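Local coordinates for protein arginyl-trna synthetase (Thermus thermophilus, PDB 1IQ0) that probably catalyses the ATP-dependent attachment of L-arginine to tRNA(Arg), releasing AMP and diphosphate, as a monomeric class I aminoacyl-tRNA synthetase, at residues Pro114-His119 with Arg182-Leu187; Tyr176-Gly181 with Ser404-Leu409; Leu510-Ala515 with Gln574-Thr579. All coordinates share one frame; numbering follows the deposited sequence.

Contact 1 (Pro114-His119 with Arg182-Leu187); sequences PNKELH and RAYVRL
Lys-116 and Tyr-184 mark the closest approach of an irregular, extended run, Pro-114 to His-119, to one flank of the helix at Arg-182 to Leu-187; their CA atoms are 7.4 Å apart. The helical segment is regular, with Arg-186 N bonded to Arg-182 O at 2.9 Å. Nearly everything that crosses converges on the Tyr-184 ring, which stands out from the helix toward the loop because CG lies anti to the backbone N (chi1 179°). Asn-115 and Lys-116 both reach for it from the same side of its plane, toward different margins. The Asn-115 amide comes to the CD1–CE1 margin, its ND2 3.7 Å from Tyr-184 CE1, and its plane is turned almost perpendicular to the ring, at 82°. The Lys-116 chain runs obliquely past the other margin, with CD 3.9 Å from Tyr-184 CD2. A bend at chi4 leaves Lys-116 NZ 5.5 Å from the ring centroid, a long cation-pi approach that can be at most weakly attractive. The polar ends are tied down by the neighbouring helix 154-165: Tyr-184 OH is hydrogen-bonded to Gln-155 OE1, and Asn-115 ND2 makes a weak bond to the carbonyl of the same glutamine. The loop corresponds to the predicted 'HIGH' region, the class I signature after the first strand of the Rossmann fold (104-108), which probably helps to bind ATP, as in other class I synthetases.

Contact 2 (Tyr176-Gly181 with Ser404-Leu409); sequences YDHFAG and SVDEVL
His-178 points its imidazole straight at the start of the helix that begins at Val-405, and Ser-404 meets it at the ring edge. With CG anti to the carbonyl carbon (chi1 -84°), the ring projects off helix 176-189 and brings NE2 within 3.3 Å of Ser-404 OG. This is a weak hydrogen bond, nearly straight at 166°, with the hydroxyl in the imidazole plane; either partner could be the donor. The Asp-406 carboxylate lies beside the ring, the two planes only 29° apart and so nearly coplanar, but its closest approach to the imidazole is too short in the model to be trusted. Ser-404 is the N-cap of helix 405-423: its OG also accepts from Glu-407 N at 3.2 Å, so one hydroxyl joins the capping bond to the contact with the histidine. The contact thereby ties a helix from the first part of the class I catalytic domain to the beginning of one from its later part, over 200 residues further on. Beside the imidazole, two acids face each other, Asp-177 OD1 standing 4.6 Å from Asp-406 OD2. Lys-175 forms salt bridges with both of these oxygens, which should offset much of their repulsion. A water adds a second bridge, donating to Asp-177 OD2 at 2.7 Å and to Asp-406 OD2 at 3.2 Å. The other Asp-406 oxygen, OD1, is hydrogen-bonded to Thr-226 OG1 of helix 213-229, which helps to hold the carboxylate's orientation.

Contact 3 (Leu510-Ala515 with Gln574-Thr579); sequences LDFEEA and QRTLAT
Phe-512 lays one face of its ring over the methyl of Thr-576. Thr-576 CG2 sits 3.5 Å above the ring plane and 3.9 Å from the centroid, displaced toward the rim, and is nearest to Phe-512 CG and CD1, at 3.6 Å from CG. The line from centroid to methyl leans 25° from the ring normal, a CH-pi contact on the inner half of the ring, close to where it joins CB. The outer end is met separately: Thr-579 CG2, one helical turn further along, approaches Phe-512 CZ to 3.9 Å, coming in obliquely. Thus two methyls, three residues apart on one helix, touch the aromatic ring near its root and near its end. The phenylalanine reaches across because CG is anti to the backbone N (chi1 173°); its side chain and that of Thr-576 run antiparallel beside each other, and Thr-579 stands roughly perpendicular to it. This is helix-to-helix packing in the DALR anticodon-binding domain, a largely helical bundle, where the first turn of helix 512-522 rests against the C-terminal helix 562-583; the closest CA atoms, those of Phe-512 and Thr-576, are 7.5 Å apart. Both threonines turn their methyls to the ring and give their hydroxyls other partners. Thr-576 OG1 bonds to the carbonyl of Ser-572, one turn back on its own helix, whereas Thr-579 OG1 is hydrogen-bonded to Lys-95 NZ. Leu-535 of helix 525-544 packs on Thr-576 as well, bringing a third helix to the junction. Next to the phenylalanine, Asp-511 forms salt bridges with Arg-3 and Arg-27 near the N-terminus of the chain.

Contacts 1 and 2 form one continuous patch of the catalytic domain, their centres 9 Å apart, and share helix 176-189: contact 2 uses its first half, contact 1 the second. The 'HIGH' region loop of contact 1 also reaches contact 2 directly, since Leu-118 O lies 2.9 Å from Val-405 N, a probable hydrogen bond, and Glu-117 packs on Asp-177 and His-178. The two contacts thus flank a loop that probably helps to form the ATP site. Contact 3 belongs to the anticodon-binding domain, across the chain's centre from contact 1, with its centre about 41 Å from that of contact 1 and about 35 Å from that of contact 2, and touches neither.

Contact 1 (Pro114-His119 with Arg182-Leu187)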
loop_
_atom_site.group_PDB
_atom_site.type_symbol
_atom_site.label_atom_id
_atom_site.label_comp_id
_atom_site.label_asym_id
_atom_site.label_seq_id
_atom_site.Cartn_x
_atom_site.Cartn_y
_atom_site.Cartn_z
ATOM N N PRO A 114 -17.121 -12.273 5.054
ATOM C CA PRO A 114 -18.289 -11.778 4.316
ATOM C C PRO A 114 -19.579 -12.011 5.098
ATOM O O PRO A 114 -20.480 -12.689 4.619
ATOM C CB PRO A 114 -18.236 -12.579 3.022
ATOM C CG PRO A 114 -17.707 -13.921 3.495
ATOM C CD PRO A 114 -16.612 -13.533 4.476
ATOM N N ASN A 115 -19.675 -11.423 6.286
ATOM C CA ASN A 115 -20.841 -11.637 7.134
ATOM C C ASN A 115 -21.514 -10.373 7.675
ATOM O O ASN A 115 -22.523 -10.462 8.368
ATOM C CB ASN A 115 -20.432 -12.539 8.302
ATOM C CG ASN A 115 -19.502 -11.839 9.270
ATOM O OD1 ASN A 115 -18.622 -11.076 8.857
ATOM N ND2 ASN A 115 -19.687 -12.094 10.565
ATOM N N LYS A 116 -20.960 -9.204 7.362
ATOM C CA LYS A 116 -21.513 -7.922 7.816
ATOM C C LYS A 116 -20.714 -6.760 7.217
ATOM O O LYS A 116 -19.694 -6.981 6.566
ATOM C CB LYS A 116 -21.501 -7.841 9.351
ATOM C CG LYS A 116 -20.116 -7.863 10.001
ATOM C CD LYS A 116 -20.256 -8.064 11.509
ATOM C CE LYS A 116 -19.097 -7.463 12.297
ATOM N NZ LYS A 116 -17.784 -8.047 11.958
ATOM N N GLU A 117 -21.175 -5.528 7.436
ATOM C CA GLU A 117 -20.506 -4.346 6.880
ATOM C C GLU A 117 -19.087 -4.162 7.403
ATOM O O GLU A 117 -18.776 -4.548 8.522
ATOM C CB GLU A 117 -21.324 -3.072 7.166
ATOM C CG GLU A 117 -21.277 -2.595 8.615
ATOM C CD GLU A 117 -22.161 -3.411 9.553
ATOM O OE1 GLU A 117 -22.053 -3.215 10.783
ATOM O OE2 GLU A 117 -22.965 -4.238 9.069
ATOM N N LEU A 118 -18.227 -3.560 6.590
ATOM C CA LEU A 118 -16.840 -3.319 6.989
ATOM C C LEU A 118 -16.775 -2.280 8.106
ATOM O O LEU A 118 -17.623 -1.394 8.187
ATOM C CB LEU A 118 -16.014 -2.812 5.806
ATOM C CG LEU A 118 -16.157 -3.431 4.411
ATOM C CD1 LEU A 118 -14.867 -3.147 3.656
ATOM C CD2 LEU A 118 -16.404 -4.929 4.464
ATOM N N HIS A 119 -15.770 -2.401 8.967
ATOM C CA HIS A 119 -15.584 -1.470 10.071
ATOM C C HIS A 119 -14.235 -0.750 9.935
ATOM O O HIS A 119 -13.405 -1.134 9.112
ATOM C CB HIS A 119 -15.689 -2.210 11.413
ATOM C CG HIS A 119 -14.616 -3.228 11.641
ATOM N ND1 HIS A 119 -14.877 -4.474 12.173
ATOM C CD2 HIS A 119 -13.277 -3.181 11.438
ATOM C CE1 HIS A 119 -13.746 -5.150 12.285
ATOM N NE2 HIS A 119 -12.760 -4.387 11.845
ATOM N N ARG A 182 -26.869 -6.369 11.351
ATOM C CA ARG A 182 -27.851 -6.173 12.412
ATOM C C ARG A 182 -28.247 -7.549 12.977
ATOM O O ARG A 182 -28.308 -7.744 14.194
ATOM C CB ARG A 182 -29.070 -5.423 11.856
ATOM C CG ARG A 182 -29.425 -4.168 12.646
ATOM C CD ARG A 182 -29.902 -3.001 11.765
ATOM N NE ARG A 182 -30.837 -3.399 10.715
ATOM C CZ ARG A 182 -31.957 -4.088 10.916
ATOM N NH1 ARG A 182 -32.303 -4.473 12.141
ATOM N NH2 ARG A 182 -32.736 -4.391 9.884
ATOM N N ALA A 183 -28.486 -8.502 12.084
ATOM C CA ALA A 183 -28.845 -9.854 12.488
ATOM C C ALA A 183 -27.694 -10.452 13.297
ATOM O O ALA A 183 -27.909 -11.057 14.345
ATOM C CB ALA A 183 -29.125 -10.713 11.258
ATOM N N TYR A 184 -26.467 -10.273 12.816
ATOM C CA TYR A 184 -25.314 -10.805 13.528
ATOM C C TYR A 184 -25.275 -10.211 14.932
ATOM O O TYR A 184 -25.062 -10.926 15.910
ATOM C CB TYR A 184 -24.016 -10.456 12.792
ATOM C CG TYR A 184 -22.756 -10.943 13.484
ATOM C CD1 TYR A 184 -22.275 -12.233 13.272
ATOM C CD2 TYR A 184 -22.045 -10.110 14.351
ATOM C CE1 TYR A 184 -21.113 -12.683 13.899
ATOM C CE2 TYR A 184 -20.880 -10.554 14.987
ATOM C CZ TYR A 184 -20.425 -11.843 14.751
ATOM O OH TYR A 184 -19.285 -12.297 15.368
ATOM N N VAL A 185 -25.479 -8.902 15.030
ATOM C CA VAL A 185 -25.459 -8.236 16.329
ATOM C C VAL A 185 -26.570 -8.729 17.256
ATOM O O VAL A 185 -26.349 -8.878 18.455
ATOM C CB VAL A 185 -25.573 -6.690 16.189
ATOM C CG1 VAL A 185 -25.811 -6.050 17.568
ATOM C CG2 VAL A 185 -24.291 -6.128 15.575
ATOM N N ARG A 186 -27.764 -8.977 16.720
ATOM C CA ARG A 186 -28.835 -9.457 17.581
ATOM C C ARG A 186 -28.461 -10.826 18.147
ATOM O O ARG A 186 -28.625 -11.076 19.342
ATOM C CB ARG A 186 -30.172 -9.566 16.843
ATOM C CG ARG A 186 -31.332 -9.429 17.821
ATOM C CD ARG A 186 -32.512 -10.337 17.549
ATOM N NE ARG A 186 -33.379 -9.838 16.493
ATOM C CZ ARG A 186 -34.665 -10.155 16.385
ATOM N NH1 ARG A 186 -35.226 -10.962 17.275
ATOM N NH2 ARG A 186 -35.389 -9.675 15.382
ATOM N N LEU A 187 -27.941 -11.700 17.288
ATOM C CA LEU A 187 -27.535 -13.036 17.718
ATOM C C LEU A 187 -26.582 -12.986 18.909
ATOM O O LEU A 187 -26.773 -13.706 19.892
ATOM C CB LEU A 187 -26.861 -13.798 16.568
ATOM C CG LEU A 187 -26.316 -15.188 16.940
ATOM C CD1 LEU A 187 -27.471 -16.097 17.336
ATOM C CD2 LEU A 187 -25.544 -15.791 15.766
#

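Contact 2 (Tyr176-Gly181 with Ser404-Leu409)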
loop_
_atom_site.group_PDB
_atom_site.type_symbol
_atom_site.label_atom_id
_atom_site.label_comp_id
_atom_site.label_asym_id
_atom_site.label_seq_id
_atom_site.Cartn_x
_atom_site.Cartn_y
_atom_site.Cartn_z
ATOM N N TYR A 176 -27.505 -4.090 2.027
ATOM C CA TYR A 176 -27.566 -5.478 2.455
ATOM C C TYR A 176 -26.624 -5.957 3.551
ATOM O O TYR A 176 -27.063 -6.675 4.453
ATOM C CB TYR A 176 -27.474 -6.410 1.246
ATOM C CG TYR A 176 -27.999 -7.800 1.539
ATOM C CD1 TYR A 176 -27.145 -8.817 1.963
ATOM C CD2 TYR A 176 -29.365 -8.088 1.430
ATOM C CE1 TYR A 176 -27.632 -10.083 2.272
ATOM C CE2 TYR A 176 -29.862 -9.349 1.736
ATOM C CZ TYR A 176 -28.991 -10.342 2.158
ATOM O OH TYR A 176 -29.475 -11.589 2.467
ATOM N N ASP A 177 -25.351 -5.571 3.509
ATOM C CA ASP A 177 -24.446 -6.046 4.539
ATOM C C ASP A 177 -24.707 -5.411 5.894
ATOM O O ASP A 177 -24.285 -5.948 6.924
ATOM C CB ASP A 177 -22.972 -5.910 4.103
ATOM C CG ASP A 177 -22.572 -4.492 3.742
ATOM O OD1 ASP A 177 -23.442 -3.690 3.333
ATOM O OD2 ASP A 177 -21.362 -4.198 3.847
ATOM N N HIS A 178 -25.408 -4.278 5.905
ATOM C CA HIS A 178 -25.761 -3.628 7.168
ATOM C C HIS A 178 -26.932 -4.409 7.767
ATOM O O HIS A 178 -27.030 -4.579 8.979
ATOM C CB HIS A 178 -26.167 -2.166 6.953
ATOM C CG HIS A 178 -25.002 -1.229 6.884
ATOM N ND1 HIS A 178 -24.240 -1.070 5.746
ATOM C CD2 HIS A 178 -24.441 -0.437 7.827
ATOM C CE1 HIS A 178 -23.260 -0.220 5.992
ATOM N NE2 HIS A 178 -23.358 0.178 7.248
ATOM N N PHE A 179 -27.815 -4.873 6.892
ATOM C CA PHE A 179 -28.967 -5.680 7.279
ATOM C C PHE A 179 -28.433 -6.978 7.912
ATOM O O PHE A 179 -28.898 -7.403 8.973
ATOM C CB PHE A 179 -29.799 -5.985 6.024
ATOM C CG PHE A 179 -30.810 -7.078 6.202
ATOM C CD1 PHE A 179 -31.835 -6.959 7.137
ATOM C CD2 PHE A 179 -30.759 -8.216 5.404
ATOM C CE1 PHE A 179 -32.794 -7.956 7.272
ATOM C CE2 PHE A 179 -31.713 -9.223 5.529
ATOM C CZ PHE A 179 -32.737 -9.092 6.469
ATOM N N ALA A 180 -27.434 -7.585 7.269
ATOM C CA ALA A 180 -26.831 -8.818 7.782
ATOM C C ALA A 180 -26.140 -8.550 9.111
ATOM O O ALA A 180 -26.235 -9.349 10.044
ATOM C CB ALA A 180 -25.823 -9.375 6.776
ATOM N N GLY A 181 -25.443 -7.419 9.197
ATOM C CA GLY A 181 -24.743 -7.078 10.424
ATOM C C GLY A 181 -25.685 -6.912 11.607
ATOM O O GLY A 181 -25.349 -7.261 12.740
ATOM N N SER A 404 -19.298 1.666 11.261
ATOM C CA SER A 404 -19.003 1.095 9.956
ATOM C C SER A 404 -18.251 2.074 9.070
ATOM O O SER A 404 -18.318 3.291 9.263
ATOM C CB SER A 404 -20.293 0.707 9.244
ATOM O OG SER A 404 -21.003 1.870 8.865
ATOM N N VAL A 405 -17.544 1.528 8.090
ATOM C CA VAL A 405 -16.787 2.339 7.155
ATOM C C VAL A 405 -17.747 3.203 6.354
ATOM O O VAL A 405 -17.443 4.350 6.038
ATOM C CB VAL A 405 -15.971 1.450 6.194
ATOM C CG1 VAL A 405 -15.366 2.300 5.069
ATOM C CG2 VAL A 405 -14.869 0.739 6.966
ATOM N N ASP A 406 -18.911 2.653 6.026
ATOM C CA ASP A 406 -19.891 3.406 5.262
ATOM C C ASP A 406 -20.337 4.665 6.005
ATOM O O ASP A 406 -20.623 5.687 5.380
ATOM C CB ASP A 406 -21.103 2.538 4.934
ATOM C CG ASP A 406 -20.784 1.460 3.919
ATOM O OD1 ASP A 406 -19.872 1.671 3.088
ATOM O OD2 ASP A 406 -21.457 0.412 3.945
ATOM N N GLU A 407 -20.388 4.590 7.332
ATOM C CA GLU A 407 -20.783 5.744 8.125
ATOM C C GLU A 407 -19.651 6.761 8.164
ATOM O O GLU A 407 -19.896 7.957 8.066
ATOM C CB GLU A 407 -21.156 5.328 9.547
ATOM C CG GLU A 407 -22.412 4.478 9.615
ATOM C CD GLU A 407 -22.710 3.997 11.021
ATOM O OE1 GLU A 407 -22.980 4.846 11.899
ATOM O OE2 GLU A 407 -22.667 2.767 11.244
ATOM N N VAL A 408 -18.414 6.291 8.313
ATOM C CA VAL A 408 -17.288 7.209 8.340
ATOM C C VAL A 408 -17.242 7.932 7.000
ATOM O O VAL A 408 -16.989 9.132 6.947
ATOM C CB VAL A 408 -15.949 6.481 8.588
ATOM C CG1 VAL A 408 -14.790 7.467 8.462
ATOM C CG2 VAL A 408 -15.937 5.868 9.988
ATOM N N LEU A 409 -17.516 7.206 5.918
ATOM C CA LEU A 409 -17.519 7.808 4.595
ATOM C C LEU A 409 -18.590 8.890 4.485
ATOM O O LEU A 409 -18.309 10.003 4.031
ATOM C CB LEU A 409 -17.756 6.749 3.516
ATOM C CG LEU A 409 -16.588 5.812 3.189
ATOM C CD1 LEU A 409 -17.018 4.777 2.157
ATOM C CD2 LEU A 409 -15.419 6.630 2.663
HETATM O O HOH W 1 -19.613 -2.194 4.060
#

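Contact 3 (Leu510-Ala515 with Gln574-Thr579)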
loop_
_atom_site.group_PDB
_atom_site.type_symbol
_atom_site.label_atom_id
_atom_site.label_comp_id
_atom_site.label_asym_id
_atom_site.label_seq_id
_atom_site.Cartn_x
_atom_site.Cartn_y
_atom_site.Cartn_z
ATOM N N LEU A 510 13.013 16.741 -7.655
ATOM C CA LEU A 510 13.942 15.685 -8.042
ATOM C C LEU A 510 13.919 14.500 -7.079
ATOM O O LEU A 510 14.506 13.462 -7.371
ATOM C CB LEU A 510 15.380 16.215 -8.138
ATOM C CG LEU A 510 15.730 17.308 -9.158
ATOM C CD1 LEU A 510 17.237 17.327 -9.351
ATOM C CD2 LEU A 510 15.062 17.048 -10.483
ATOM N N ASP A 511 13.240 14.655 -5.946
ATOM C CA ASP A 511 13.159 13.589 -4.954
ATOM C C ASP A 511 11.930 12.701 -5.092
ATOM O O ASP A 511 11.791 11.717 -4.368
ATOM C CB ASP A 511 13.183 14.173 -3.541
ATOM C CG ASP A 511 14.476 14.874 -3.230
ATOM O OD1 ASP A 511 15.528 14.412 -3.714
ATOM O OD2 ASP A 511 14.451 15.875 -2.491
ATOM N N PHE A 512 11.044 13.041 -6.019
ATOM C CA PHE A 512 9.821 12.276 -6.220
ATOM C C PHE A 512 10.010 10.800 -6.582
ATOM O O PHE A 512 9.408 9.917 -5.967
ATOM C CB PHE A 512 8.970 12.934 -7.298
ATOM C CG PHE A 512 7.772 12.120 -7.698
ATOM C CD1 PHE A 512 6.754 11.866 -6.786
ATOM C CD2 PHE A 512 7.673 11.591 -8.982
ATOM C CE1 PHE A 512 5.652 11.099 -7.146
ATOM C CE2 PHE A 512 6.574 10.820 -9.353
ATOM C CZ PHE A 512 5.563 10.574 -8.433
ATOM N N GLU A 513 10.829 10.534 -7.593
ATOM C CA GLU A 513 11.050 9.167 -8.028
ATOM C C GLU A 513 11.685 8.305 -6.938
ATOM O O GLU A 513 11.358 7.126 -6.806
ATOM C CB GLU A 513 11.883 9.155 -9.321
ATOM C CG GLU A 513 11.177 9.872 -10.484
ATOM C CD GLU A 513 11.793 9.580 -11.850
ATOM O OE1 GLU A 513 13.028 9.706 -11.999
ATOM O OE2 GLU A 513 11.034 9.232 -12.781
ATOM N N GLU A 514 12.568 8.892 -6.140
ATOM C CA GLU A 514 13.202 8.137 -5.069
ATOM C C GLU A 514 12.178 7.777 -3.996
ATOM O O GLU A 514 12.231 6.689 -3.413
ATOM C CB GLU A 514 14.340 8.941 -4.442
ATOM C CG GLU A 514 15.145 8.169 -3.399
ATOM C CD GLU A 514 15.747 6.880 -3.950
ATOM O OE1 GLU A 514 16.316 6.913 -5.062
ATOM O OE2 GLU A 514 15.658 5.836 -3.266
ATOM N N ALA A 515 11.255 8.695 -3.725
ATOM C CA ALA A 515 10.224 8.441 -2.727
ATOM C C ALA A 515 9.349 7.286 -3.214
ATOM O O ALA A 515 8.952 6.423 -2.432
ATOM C CB ALA A 515 9.368 9.693 -2.507
ATOM N N GLN A 574 2.354 20.311 -10.435
ATOM C CA GLN A 574 0.971 19.848 -10.459
ATOM C C GLN A 574 0.907 18.400 -10.943
ATOM O O GLN A 574 0.145 17.598 -10.415
ATOM C CB GLN A 574 0.112 20.740 -11.360
ATOM C CG GLN A 574 0.267 20.472 -12.837
ATOM C CD GLN A 574 -0.900 19.706 -13.425
ATOM O OE1 GLN A 574 -1.594 18.965 -12.729
ATOM N NE2 GLN A 574 -1.108 19.867 -14.725
ATOM N N ARG A 575 1.702 18.074 -11.956
ATOM C CA ARG A 575 1.735 16.716 -12.476
ATOM C C ARG A 575 2.288 15.749 -11.424
ATOM O O ARG A 575 1.788 14.640 -11.272
ATOM C CB ARG A 575 2.596 16.647 -13.737
ATOM C CG ARG A 575 1.930 17.207 -14.983
ATOM C CD ARG A 575 2.907 17.181 -16.146
ATOM N NE ARG A 575 2.290 17.596 -17.403
ATOM C CZ ARG A 575 2.945 17.676 -18.557
ATOM N NH1 ARG A 575 4.237 17.372 -18.610
ATOM N NH2 ARG A 575 2.309 18.050 -19.659
ATOM N N THR A 576 3.309 16.178 -10.691
ATOM C CA THR A 576 3.906 15.328 -9.665
ATOM C C THR A 576 2.933 15.078 -8.511
ATOM O O THR A 576 2.852 13.963 -7.990
ATOM C CB THR A 576 5.209 15.952 -9.122
ATOM O OG1 THR A 576 6.156 16.054 -10.193
ATOM C CG2 THR A 576 5.802 15.092 -8.011
ATOM N N LEU A 577 2.196 16.109 -8.109
ATOM C CA LEU A 577 1.231 15.932 -7.036
ATOM C C LEU A 577 0.059 15.063 -7.505
ATOM O O LEU A 577 -0.436 14.227 -6.748
ATOM C CB LEU A 577 0.718 17.282 -6.544
ATOM C CG LEU A 577 1.734 18.138 -5.791
ATOM C CD1 LEU A 577 1.049 19.402 -5.305
ATOM C CD2 LEU A 577 2.313 17.343 -4.600
ATOM N N ALA A 578 -0.375 15.253 -8.753
ATOM C CA ALA A 578 -1.488 14.472 -9.305
ATOM C C ALA A 578 -1.114 12.994 -9.382
ATOM O O ALA A 578 -1.891 12.130 -8.989
ATOM C CB ALA A 578 -1.870 14.987 -10.709
ATOM N N THR A 579 0.081 12.717 -9.894
ATOM C CA THR A 579 0.572 11.349 -10.017
ATOM C C THR A 579 0.770 10.723 -8.637
ATOM O O THR A 579 0.312 9.611 -8.383
ATOM C CB THR A 579 1.896 11.321 -10.809
ATOM O OG1 THR A 579 1.634 11.729 -12.158
ATOM C CG2 THR A 579 2.509 9.912 -10.817
#